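Cysteine desulfurase (Stenotrophomonas maltophilia, PDB 6WCI) probably removes sulfur from L-cysteine to leave L-alanine, passing the sulfur to a carrier and using a covalently held pyridoxal 5'-phosphate. Local coordinates at residues B[49-54]-B[221-226]; B[92-97]-B[288-293]; B[190-193]-B[199-202]; B[251-256]-B[304-309]. All blocks are in the same frame, centred on the assembly; numbering follows the deposited sequence.

Interaction 1: residues B[49-54]-B[221-226]; sequences DNANTG and GSQAVP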
loop_
_atom_site.group_PDB
_atom_site.type_symbol
_atom_site.label_atom_id
_atom_site.label_comp_id
_atom_site.label_asym_id
_atom_site.label_seq_id
_atom_site.Cartn_x
_atom_site.Cartn_y
_atom_site.Cartn_z
ATOM N N ASP B 49 -18.239 -9.016 12.578
ATOM C CA ASP B 49 -17.904 -7.824 11.802
ATOM C C ASP B 49 -16.942 -8.163 10.664
ATOM O O ASP B 49 -16.023 -7.404 10.351
ATOM C CB ASP B 49 -17.315 -6.735 12.699
ATOM C CG ASP B 49 -17.375 -5.362 12.059
ATOM O OD1 ASP B 49 -18.242 -5.167 11.189
ATOM O OD2 ASP B 49 -16.541 -4.486 12.399
ATOM N N ASN B 50 -17.162 -9.309 10.018
ATOM C CA ASN B 50 -16.239 -9.786 8.993
ATOM C C ASN B 50 -16.289 -8.935 7.733
ATOM O O ASN B 50 -15.295 -8.860 7.004
ATOM C CB ASN B 50 -16.548 -11.234 8.654
ATOM C CG ASN B 50 -16.310 -12.140 9.816
ATOM O OD1 ASN B 50 -15.161 -12.391 10.178
ATOM N ND2 ASN B 50 -17.390 -12.616 10.436
ATOM N N ALA B 51 -17.427 -8.304 7.455
ATOM C CA ALA B 51 -17.516 -7.411 6.308
ATOM C C ALA B 51 -16.672 -6.159 6.493
ATOM O O ALA B 51 -16.316 -5.518 5.501
ATOM C CB ALA B 51 -18.978 -7.040 6.047
ATOM N N ASN B 52 -16.338 -5.801 7.736
ATOM C CA ASN B 52 -15.415 -4.696 7.971
ATOM C C ASN B 52 -13.981 -5.115 7.660
ATOM O O ASN B 52 -13.263 -4.421 6.929
ATOM C CB ASN B 52 -15.532 -4.225 9.419
ATOM C CG ASN B 52 -15.301 -2.738 9.567
ATOM O OD1 ASN B 52 -14.782 -2.082 8.658
ATOM N ND2 ASN B 52 -15.681 -2.195 10.716
ATOM N N THR B 53 -13.555 -6.249 8.214
ATOM C CA THR B 53 -12.315 -6.930 7.865
ATOM C C THR B 53 -12.418 -8.368 8.361
ATOM O O THR B 53 -13.079 -8.645 9.366
ATOM C CB THR B 53 -11.077 -6.253 8.470
ATOM O OG1 THR B 53 -9.903 -6.764 7.830
ATOM C CG2 THR B 53 -10.960 -6.557 9.969
ATOM N N GLY B 54 -11.761 -9.279 7.645
ATOM C CA GLY B 54 -11.769 -10.672 8.030
ATOM C C GLY B 54 -10.593 -11.054 8.923
ATOM O O GLY B 54 -9.585 -10.362 9.010
ATOM N N GLY B 221 -15.570 -6.345 -6.528
ATOM C CA GLY B 221 -15.736 -7.688 -6.012
ATOM C C GLY B 221 -15.314 -7.862 -4.566
ATOM O O GLY B 221 -15.072 -8.994 -4.133
ATOM N N SER B 222 -15.248 -6.763 -3.804
ATOM C CA SER B 222 -14.615 -6.810 -2.483
ATOM C C SER B 222 -15.345 -7.741 -1.527
ATOM O O SER B 222 -14.708 -8.366 -0.667
ATOM C CB SER B 222 -14.542 -5.415 -1.865
ATOM O OG SER B 222 -14.070 -4.469 -2.801
ATOM N N GLN B 223 -16.673 -7.827 -1.640
ATOM C CA GLN B 223 -17.458 -8.731 -0.815
ATOM C C GLN B 223 -17.845 -10.009 -1.542
ATOM O O GLN B 223 -18.562 -10.835 -0.968
ATOM C CB GLN B 223 -18.720 -8.030 -0.298
ATOM C CG GLN B 223 -18.443 -6.831 0.590
ATOM C CD GLN B 223 -17.891 -7.228 1.945
ATOM O OE1 GLN B 223 -18.011 -8.381 2.360
ATOM N NE2 GLN B 223 -17.285 -6.274 2.643
ATOM N N ALA B 224 -17.383 -10.199 -2.777
ATOM C CA ALA B 224 -17.650 -11.426 -3.523
ATOM C C ALA B 224 -16.620 -12.526 -3.251
ATOM O O ALA B 224 -16.974 -13.620 -2.799
ATOM C CB ALA B 224 -17.704 -11.122 -5.019
ATOM N N VAL B 225 -15.350 -12.254 -3.529
ATOM C CA VAL B 225 -14.322 -13.298 -3.532
ATOM C C VAL B 225 -14.057 -13.936 -2.171
ATOM O O VAL B 225 -13.554 -15.067 -2.150
ATOM C CB VAL B 225 -13.013 -12.771 -4.136
ATOM C CG1 VAL B 225 -13.275 -12.298 -5.550
ATOM C CG2 VAL B 225 -12.445 -11.665 -3.289
ATOM N N PRO B 226 -14.360 -13.317 -1.019
ATOM C CA PRO B 226 -14.218 -14.075 0.235
ATOM C C PRO B 226 -15.386 -14.988 0.559
ATOM O O PRO B 226 -15.242 -15.835 1.450
ATOM C CB PRO B 226 -14.070 -12.983 1.303
ATOM C CG PRO B 226 -14.651 -11.771 0.724
ATOM C CD PRO B 226 -14.634 -11.888 -0.751
#
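The side-chain amide of Gln223 reaches across to the turn at Ala51, and this one residue pair carries the contact between 49-54 and 221-226. Following the second segment from its start, Gly221 leaves strand 216-220 and its carbonyl accepts a bond from Ala224 N at 2.9 Å. Ser222 turns its hydroxyl back to Asp220 OD1 and Thr114 OG1. The chain of Gln223 then bends about CB-CG (chi2 -71°), which swings its amide round toward the other loop. There NE2 donates to Ala51 O over 3.1 Å, meeting a lone pair in the carbonyl plane, although the N-H is well off straight at 142°. The methyl CB of Ala51 sits against the same amide, 3.9 Å from NE2 and 4.0 Å from OE1. NE2 has a second acceptor in O3 of the pyridoxal phosphate adduct at position 246, and these two bonds fix how the amide is turned. Farther on, Ala224 and Val225 lean on Tyr240 of strand 239-243. Behind Ala51 its turn is braced by Asn52 ND2, which donates to Asp49 OD2 at 3.0 Å on the syn side; that same oxygen bonds His80 of the second subunit. A glutamine that touches the cofactor phenolic oxygen from the loop after a central strand belongs to the pyridoxal phosphate site of the class-V aminotransferase fold.

Interaction 2: residues B[92-97]-B[288-293]; sequences GARNTL and DAPHKF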
loop_
_atom_site.group_PDB
_atom_site.type_symbol
_atom_site.label_atom_id
_atom_site.label_comp_id
_atom_site.label_asym_id
_atom_site.label_seq_id
_atom_site.Cartn_x
_atom_site.Cartn_y
_atom_site.Cartn_z
ATOM N N GLY B 92 5.091 -15.693 -6.999
ATOM C CA GLY B 92 4.284 -16.875 -6.724
ATOM C C GLY B 92 2.913 -16.518 -6.180
ATOM O O GLY B 92 1.915 -17.172 -6.493
ATOM N N ALA B 93 2.843 -15.457 -5.373
ATOM C CA ALA B 93 1.574 -15.039 -4.793
ATOM C C ALA B 93 0.644 -14.477 -5.854
ATOM O O ALA B 93 -0.573 -14.673 -5.787
ATOM C CB ALA B 93 1.817 -14.002 -3.701
ATOM N N ARG B 94 1.204 -13.755 -6.832
ATOM C CA ARG B 94 0.407 -13.277 -7.955
ATOM C C ARG B 94 -0.182 -14.441 -8.744
ATOM O O ARG B 94 -1.320 -14.362 -9.220
ATOM C CB ARG B 94 1.254 -12.376 -8.867
ATOM C CG ARG B 94 0.445 -11.718 -9.992
ATOM C CD ARG B 94 1.297 -11.311 -11.206
ATOM N NE ARG B 94 2.453 -10.513 -10.827
ATOM C CZ ARG B 94 2.431 -9.198 -10.640
ATOM N NH1 ARG B 94 1.305 -8.515 -10.801
ATOM N NH2 ARG B 94 3.545 -8.562 -10.286
ATOM N N ASN B 95 0.576 -15.527 -8.905
ATOM C CA ASN B 95 0.064 -16.667 -9.667
ATOM C C ASN B 95 -1.021 -17.403 -8.899
ATOM O O ASN B 95 -1.981 -17.906 -9.495
ATOM C CB ASN B 95 1.201 -17.627 -10.024
ATOM C CG ASN B 95 2.291 -16.964 -10.851
ATOM O OD1 ASN B 95 2.078 -15.906 -11.440
ATOM N ND2 ASN B 95 3.467 -17.592 -10.902
ATOM N N THR B 96 -0.874 -17.489 -7.578
ATOM C CA THR B 96 -1.884 -18.147 -6.758
ATOM C C THR B 96 -3.170 -17.344 -6.726
ATOM O O THR B 96 -4.263 -17.914 -6.757
ATOM C CB THR B 96 -1.365 -18.340 -5.336
ATOM O OG1 THR B 96 -0.192 -19.149 -5.371
ATOM C CG2 THR B 96 -2.433 -19.020 -4.475
ATOM N N LEU B 97 -3.060 -16.020 -6.622
ATOM C CA LEU B 97 -4.257 -15.188 -6.670
ATOM C C LEU B 97 -4.928 -15.296 -8.032
ATOM O O LEU B 97 -6.160 -15.387 -8.122
ATOM C CB LEU B 97 -3.898 -13.738 -6.345
ATOM C CG LEU B 97 -5.044 -12.774 -6.029
ATOM C CD1 LEU B 97 -5.966 -13.337 -4.923
ATOM C CD2 LEU B 97 -4.491 -11.411 -5.642
ATOM N N ASP B 288 5.670 -3.220 -19.563
ATOM C CA ASP B 288 4.333 -3.685 -19.898
ATOM C C ASP B 288 3.548 -4.005 -18.631
ATOM O O ASP B 288 4.105 -4.103 -17.532
ATOM C CB ASP B 288 4.392 -4.934 -20.775
ATOM C CG ASP B 288 4.905 -4.649 -22.161
ATOM O OD1 ASP B 288 4.730 -3.511 -22.632
ATOM O OD2 ASP B 288 5.475 -5.571 -22.779
ATOM N N ALA B 289 2.247 -4.212 -18.798
ATOM C CA ALA B 289 1.426 -4.693 -17.709
ATOM C C ALA B 289 1.887 -6.093 -17.307
ATOM O O ALA B 289 2.327 -6.879 -18.154
ATOM C CB ALA B 289 -0.049 -4.728 -18.131
ATOM N N PRO B 290 1.764 -6.453 -16.021
ATOM C CA PRO B 290 1.152 -5.621 -14.976
ATOM C C PRO B 290 2.103 -4.628 -14.285
ATOM O O PRO B 290 1.616 -3.696 -13.645
ATOM C CB PRO B 290 0.656 -6.661 -13.965
ATOM C CG PRO B 290 1.674 -7.770 -14.058
ATOM C CD PRO B 290 2.060 -7.818 -15.543
ATOM N N HIS B 291 3.421 -4.847 -14.378
ATOM C CA HIS B 291 4.371 -4.007 -13.643
ATOM C C HIS B 291 4.295 -2.544 -14.060
ATOM O O HIS B 291 4.648 -1.668 -13.263
ATOM C CB HIS B 291 5.793 -4.529 -13.829
ATOM C CG HIS B 291 6.019 -5.857 -13.185
ATOM N ND1 HIS B 291 5.982 -7.041 -13.888
ATOM C CD2 HIS B 291 6.249 -6.190 -11.894
ATOM C CE1 HIS B 291 6.195 -8.047 -13.059
ATOM N NE2 HIS B 291 6.359 -7.557 -11.844
ATOM N N LYS B 292 3.843 -2.276 -15.285
ATOM C CA LYS B 292 3.488 -0.944 -15.757
ATOM C C LYS B 292 2.700 -0.148 -14.721
ATOM O O LYS B 292 2.844 1.077 -14.632
ATOM C CB LYS B 292 2.683 -1.085 -17.057
ATOM C CG LYS B 292 2.220 0.202 -17.713
ATOM C CD LYS B 292 1.428 -0.134 -18.975
ATOM C CE LYS B 292 0.864 1.101 -19.649
ATOM N NZ LYS B 292 0.138 0.718 -20.880
ATOM N N PHE B 293 1.863 -0.833 -13.933
ATOM C CA PHE B 293 0.966 -0.185 -12.986
ATOM C C PHE B 293 1.351 -0.443 -11.530
ATOM O O PHE B 293 0.577 -0.101 -10.631
ATOM C CB PHE B 293 -0.492 -0.610 -13.248
ATOM C CG PHE B 293 -0.993 -0.228 -14.620
ATOM C CD1 PHE B 293 -1.291 1.098 -14.922
ATOM C CD2 PHE B 293 -1.137 -1.185 -15.612
ATOM C CE1 PHE B 293 -1.741 1.464 -16.207
ATOM C CE2 PHE B 293 -1.589 -0.842 -16.891
ATOM C CZ PHE B 293 -1.887 0.495 -17.193
#
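Helix 81-101 meets the loop that leads into helix 300-316 through a single long side chain, as Arg94 extends its guanidinium to Pro290 and His291 beside strand 108-111. Arg94 leaves the helix with CG pointing opposite the backbone N (chi1 -174°), then bends at chi3, which brings NH1 and NH2 to the loop. Pro290 CG lies over one face of the guanidinium, offset toward its rim and 3.4 Å from NH1. The ring is held there by a turn that starts with a cis peptide and closes with Phe293 N bonded to Pro290 O at 2.9 Å. NH2 lies 3.4 Å from His291 NE2, but the angle is too poor for a hydrogen bond, and the two planes are 67° apart. Both groups look instead to Glu91, one turn earlier on the helix: OE1 forms a salt bridge with Arg94 NE, and OE2 bonds His291 NE2. NH1 also pairs with Glu294 and bonds Leu108 O. Two carboxylates thus set the guanidinium in place and should offset its charge beside the imidazole. Since NE2 is engaged with a carboxylate, it probably carries a proton, so arginine and histidine are joined through a shared glutamate and not by a bond of their own.

Interaction 3: residues B[190-193]-B[199-202]; sequences VTHV and TVNP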
loop_
_atom_site.group_PDB
_atom_site.type_symbol
_atom_site.label_atom_id
_atom_site.label_comp_id
_atom_site.label_asym_id
_atom_site.label_seq_id
_atom_site.Cartn_x
_atom_site.Cartn_y
_atom_site.Cartn_z
ATOM N N VAL B 190 -20.677 -1.116 -10.803
ATOM C CA VAL B 190 -21.654 -2.037 -10.237
ATOM C C VAL B 190 -20.941 -3.000 -9.296
ATOM O O VAL B 190 -19.924 -3.602 -9.662
ATOM C CB VAL B 190 -22.418 -2.799 -11.340
ATOM C CG1 VAL B 190 -21.444 -3.428 -12.349
ATOM C CG2 VAL B 190 -23.343 -3.853 -10.729
ATOM N N THR B 191 -21.471 -3.147 -8.086
ATOM C CA THR B 191 -20.867 -4.063 -7.132
ATOM C C THR B 191 -21.296 -5.500 -7.408
ATOM O O THR B 191 -22.393 -5.768 -7.907
ATOM C CB THR B 191 -21.228 -3.683 -5.697
ATOM O OG1 THR B 191 -20.467 -4.497 -4.801
ATOM C CG2 THR B 191 -22.706 -3.910 -5.422
ATOM N N HIS B 192 -20.389 -6.431 -7.111
ATOM C CA HIS B 192 -20.737 -7.839 -7.224
ATOM C C HIS B 192 -21.560 -8.262 -6.022
ATOM O O HIS B 192 -22.614 -8.898 -6.168
ATOM C CB HIS B 192 -19.477 -8.689 -7.356
ATOM C CG HIS B 192 -19.732 -10.102 -7.770
ATOM N ND1 HIS B 192 -18.718 -10.970 -8.110
ATOM C CD2 HIS B 192 -20.887 -10.804 -7.889
ATOM C CE1 HIS B 192 -19.235 -12.140 -8.432
ATOM N NE2 HIS B 192 -20.549 -12.066 -8.309
ATOM N N VAL B 193 -21.120 -7.865 -4.831
ATOM C CA VAL B 193 -21.831 -8.147 -3.589
ATOM C C VAL B 193 -21.834 -6.890 -2.729
ATOM O O VAL B 193 -20.782 -6.283 -2.503
ATOM C CB VAL B 193 -21.204 -9.325 -2.825
ATOM C CG1 VAL B 193 -21.962 -9.577 -1.527
ATOM C CG2 VAL B 193 -21.212 -10.573 -3.691
ATOM N N THR B 199 -26.636 -8.309 -1.082
ATOM C CA THR B 199 -27.169 -8.718 -2.372
ATOM C C THR B 199 -26.058 -9.200 -3.296
ATOM O O THR B 199 -24.979 -8.611 -3.357
ATOM C CB THR B 199 -27.919 -7.547 -3.028
ATOM O OG1 THR B 199 -29.066 -7.194 -2.240
ATOM C CG2 THR B 199 -28.375 -7.915 -4.424
ATOM N N VAL B 200 -26.315 -10.303 -3.989
ATOM C CA VAL B 200 -25.447 -10.778 -5.056
ATOM C C VAL B 200 -26.053 -10.326 -6.378
ATOM O O VAL B 200 -27.175 -10.717 -6.719
ATOM C CB VAL B 200 -25.288 -12.306 -5.018
ATOM C CG1 VAL B 200 -24.433 -12.762 -6.194
ATOM C CG2 VAL B 200 -24.683 -12.762 -3.673
ATOM N N ASN B 201 -25.312 -9.492 -7.125
ATOM C CA ASN B 201 -25.882 -9.009 -8.370
ATOM C C ASN B 201 -25.540 -9.947 -9.523
ATOM O O ASN B 201 -24.485 -10.583 -9.520
ATOM C CB ASN B 201 -25.369 -7.601 -8.683
ATOM C CG ASN B 201 -26.015 -6.539 -7.815
ATOM O OD1 ASN B 201 -27.163 -6.693 -7.366
ATOM N ND2 ASN B 201 -25.288 -5.454 -7.568
ATOM N N PRO B 202 -26.417 -10.068 -10.520
ATOM C CA PRO B 202 -26.079 -10.873 -11.705
ATOM C C PRO B 202 -25.080 -10.165 -12.607
ATOM O O PRO B 202 -25.435 -9.681 -13.684
ATOM C CB PRO B 202 -27.436 -11.067 -12.396
ATOM C CG PRO B 202 -28.263 -9.907 -11.941
ATOM C CD PRO B 202 -27.805 -9.570 -10.551
#
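Asn201 grips the end of strand 185-191 with two nitrogens. Its backbone N donates to His192 O at 2.9 Å along a nearly straight line (173°), while its side-chain ND2 donates to Thr191 O, also at 2.9 Å, from a position tilted 30° out of that carbonyl's plane. The side chain gets there with CG opposite its own carbonyl carbon (chi1 -75°), which lays the amide across Thr191; ND2 passes 3.7 Å from the methyl CG2 of that residue. Next along, Val193 and Val200 form a single backbone bridge. Their side chains lie side by side and point the same way, meeting through the two CG2 methyls at 4.1 Å, and a CA-H...O contact of 3.2 Å runs from Val193 CA to Thr199 O. In the fold this is the chain turning back on itself as it leaves the seven-stranded sheet, within the beta-alpha-beta crossover that runs from strand 185-191 through helix 203-212 to the neighbouring parallel strand 216-220; Pro202 stands at the N-cap of that helix. Farther out, the imidazole of His192 is held through ND1 by Tyr240 OH and packs on Ala224. Thr191 N bonds the carboxylate of Glu142, and Met141 touches the side chains of both Thr191 and Asn201. On the other segment, the hydroxyl of Thr199 bonds Gly170 O, and the backbone of Val200 bonds that of Glu350.

Interaction 4: residues B[251-256]-B[304-309]; sequences TGTGAL and IGLGVA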
loop_
_atom_site.group_PDB
_atom_site.type_symbol
_atom_site.label_atom_id
_atom_site.label_comp_id
_atom_site.label_asym_id
_atom_site.label_seq_id
_atom_site.Cartn_x
_atom_site.Cartn_y
_atom_site.Cartn_z
ATOM N N THR B 251 -3.447 -6.761 5.559
ATOM C CA THR B 251 -3.893 -5.431 5.196
ATOM C C THR B 251 -2.952 -4.842 4.135
ATOM O O THR B 251 -1.845 -5.337 3.901
ATOM C CB THR B 251 -3.956 -4.537 6.437
ATOM O OG1 THR B 251 -2.657 -4.456 7.022
ATOM C CG2 THR B 251 -4.949 -5.120 7.510
ATOM N N GLY B 252 -3.423 -3.792 3.466
ATOM C CA GLY B 252 -2.652 -3.161 2.407
ATOM C C GLY B 252 -2.442 -4.012 1.172
ATOM O O GLY B 252 -1.438 -3.837 0.478
ATOM N N THR B 253 -3.364 -4.930 0.877
ATOM C CA THR B 253 -3.264 -5.813 -0.277
ATOM C C THR B 253 -4.598 -5.830 -1.021
ATOM O O THR B 253 -5.647 -5.500 -0.467
ATOM C CB THR B 253 -2.893 -7.251 0.117
ATOM O OG1 THR B 253 -3.902 -7.774 0.982
ATOM C CG2 THR B 253 -1.565 -7.309 0.845
ATOM N N GLY B 254 -4.540 -6.234 -2.279
ATOM C CA GLY B 254 -5.691 -6.187 -3.160
ATOM C C GLY B 254 -5.227 -6.281 -4.597
ATOM O O GLY B 254 -4.038 -6.394 -4.882
ATOM N N ALA B 255 -6.189 -6.254 -5.511
ATOM C CA ALA B 255 -5.770 -6.426 -6.894
ATOM C C ALA B 255 -6.800 -5.837 -7.839
ATOM O O ALA B 255 -7.987 -5.725 -7.508
ATOM C CB ALA B 255 -5.525 -7.901 -7.224
ATOM N N LEU B 256 -6.326 -5.470 -9.031
ATOM C CA LEU B 256 -7.193 -5.085 -10.143
ATOM C C LEU B 256 -6.948 -6.041 -11.303
ATOM O O LEU B 256 -5.821 -6.145 -11.791
ATOM C CB LEU B 256 -6.924 -3.640 -10.584
ATOM C CG LEU B 256 -7.683 -3.168 -11.824
ATOM C CD1 LEU B 256 -9.171 -2.964 -11.507
ATOM C CD2 LEU B 256 -7.069 -1.894 -12.470
ATOM N N ILE B 304 2.854 -11.763 -0.085
ATOM C CA ILE B 304 3.193 -13.149 0.232
ATOM C C ILE B 304 2.116 -13.775 1.114
ATOM O O ILE B 304 1.692 -14.916 0.890
ATOM C CB ILE B 304 4.575 -13.223 0.892
ATOM C CG1 ILE B 304 5.658 -12.938 -0.147
ATOM C CG2 ILE B 304 4.800 -14.596 1.555
ATOM C CD1 ILE B 304 7.028 -12.947 0.471
ATOM N N GLY B 305 1.641 -13.033 2.116
ATOM C CA GLY B 305 0.552 -13.534 2.939
ATOM C C GLY B 305 -0.757 -13.658 2.175
ATOM O O GLY B 305 -1.540 -14.578 2.422
ATOM N N LEU B 306 -1.020 -12.731 1.245
ATOM C CA LEU B 306 -2.260 -12.812 0.474
ATOM C C LEU B 306 -2.258 -14.042 -0.420
ATOM O O LEU B 306 -3.290 -14.703 -0.579
ATOM C CB LEU B 306 -2.483 -11.538 -0.353
ATOM C CG LEU B 306 -3.810 -11.546 -1.154
ATOM C CD1 LEU B 306 -5.025 -11.695 -0.208
ATOM C CD2 LEU B 306 -4.002 -10.345 -2.094
ATOM N N GLY B 307 -1.098 -14.391 -0.976
ATOM C CA GLY B 307 -0.993 -15.628 -1.734
ATOM C C GLY B 307 -1.361 -16.852 -0.917
ATOM O O GLY B 307 -2.050 -17.754 -1.406
ATOM N N VAL B 308 -0.920 -16.900 0.344
ATOM C CA VAL B 308 -1.310 -18.016 1.206
ATOM C C VAL B 308 -2.814 -17.992 1.481
ATOM O O VAL B 308 -3.465 -19.043 1.517
ATOM C CB VAL B 308 -0.489 -18.007 2.507
ATOM C CG1 VAL B 308 -0.937 -19.141 3.417
ATOM C CG2 VAL B 308 1.011 -18.150 2.193
ATOM N N ALA B 309 -3.385 -16.800 1.688
ATOM C CA ALA B 309 -4.832 -16.690 1.879
ATOM C C ALA B 309 -5.586 -17.256 0.686
ATOM O O ALA B 309 -6.559 -18.006 0.848
ATOM C CB ALA B 309 -5.232 -15.232 2.102
#
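Thr253 OG1 is held by a hydrogen bond to Pro250 O, and across the contact it meets a methyl, Leu306 CD2, 4.0 Å away. The same methyl also lies 4.0 Å from Thr253 CB, so it rests against the base of the threonine side chain while the two side chains run past each other in opposite directions. It comes within 4.2 Å of Gly254 N as well, touching the backbone where strand 254-258 begins. Leu306 reaches the strand because its CG stands opposite the backbone N (chi1 -178°), directing the isobutyl group from helix 300-316 to the sheet. Thr253 places its hydroxyl between its own N and carbonyl carbon (chi1 60°), so that OG1 and not CG2 is the branch beside the leucine methyl. Backbone bonds of Gly254 to Cys111 and of Ala255 to Ile242 give the strand a partner on each side in the sheet, while Met247 and Leu97 pack on Leu306 and extend the apolar layer between helix and sheet. At the start of 251-256, Thr251 OG1 bonds Asn299 OD1 and Ala301 N of the second subunit. No hydrogen bond or charge joins the two segments, so the contact is van der Waals packing; the bond to Pro250 O satisfies the threonine hydroxyl as a donor, which is consistent with its place beside a leucine methyl.

The contacts form two touching pairs. Interactions 1 and 3, with centres 13 Å apart, meet where Ala224 CB packs on His192 ND1 (3.3 Å) and Gln223 CB on Val193 O (3.5 Å); the loop 221-226 thus rests on the chain just after strand 185-191. Interactions 2 and 4, about 12 Å apart between centres, meet where Leu97 CD2, on helix 81-101 of interaction 2, touches Leu306 CD2 of interaction 4 at 3.7 Å. Interactions 1 and 4 do not touch, their nearest atoms lying about 5 Å apart, yet both reach the second subunit; interaction 1 bonds the cofactor through Gln223, and 251-256 of interaction 4 follows the modified lysine closely in sequence. Interactions 2 and 3 are the most separated, about 26 Å between centres.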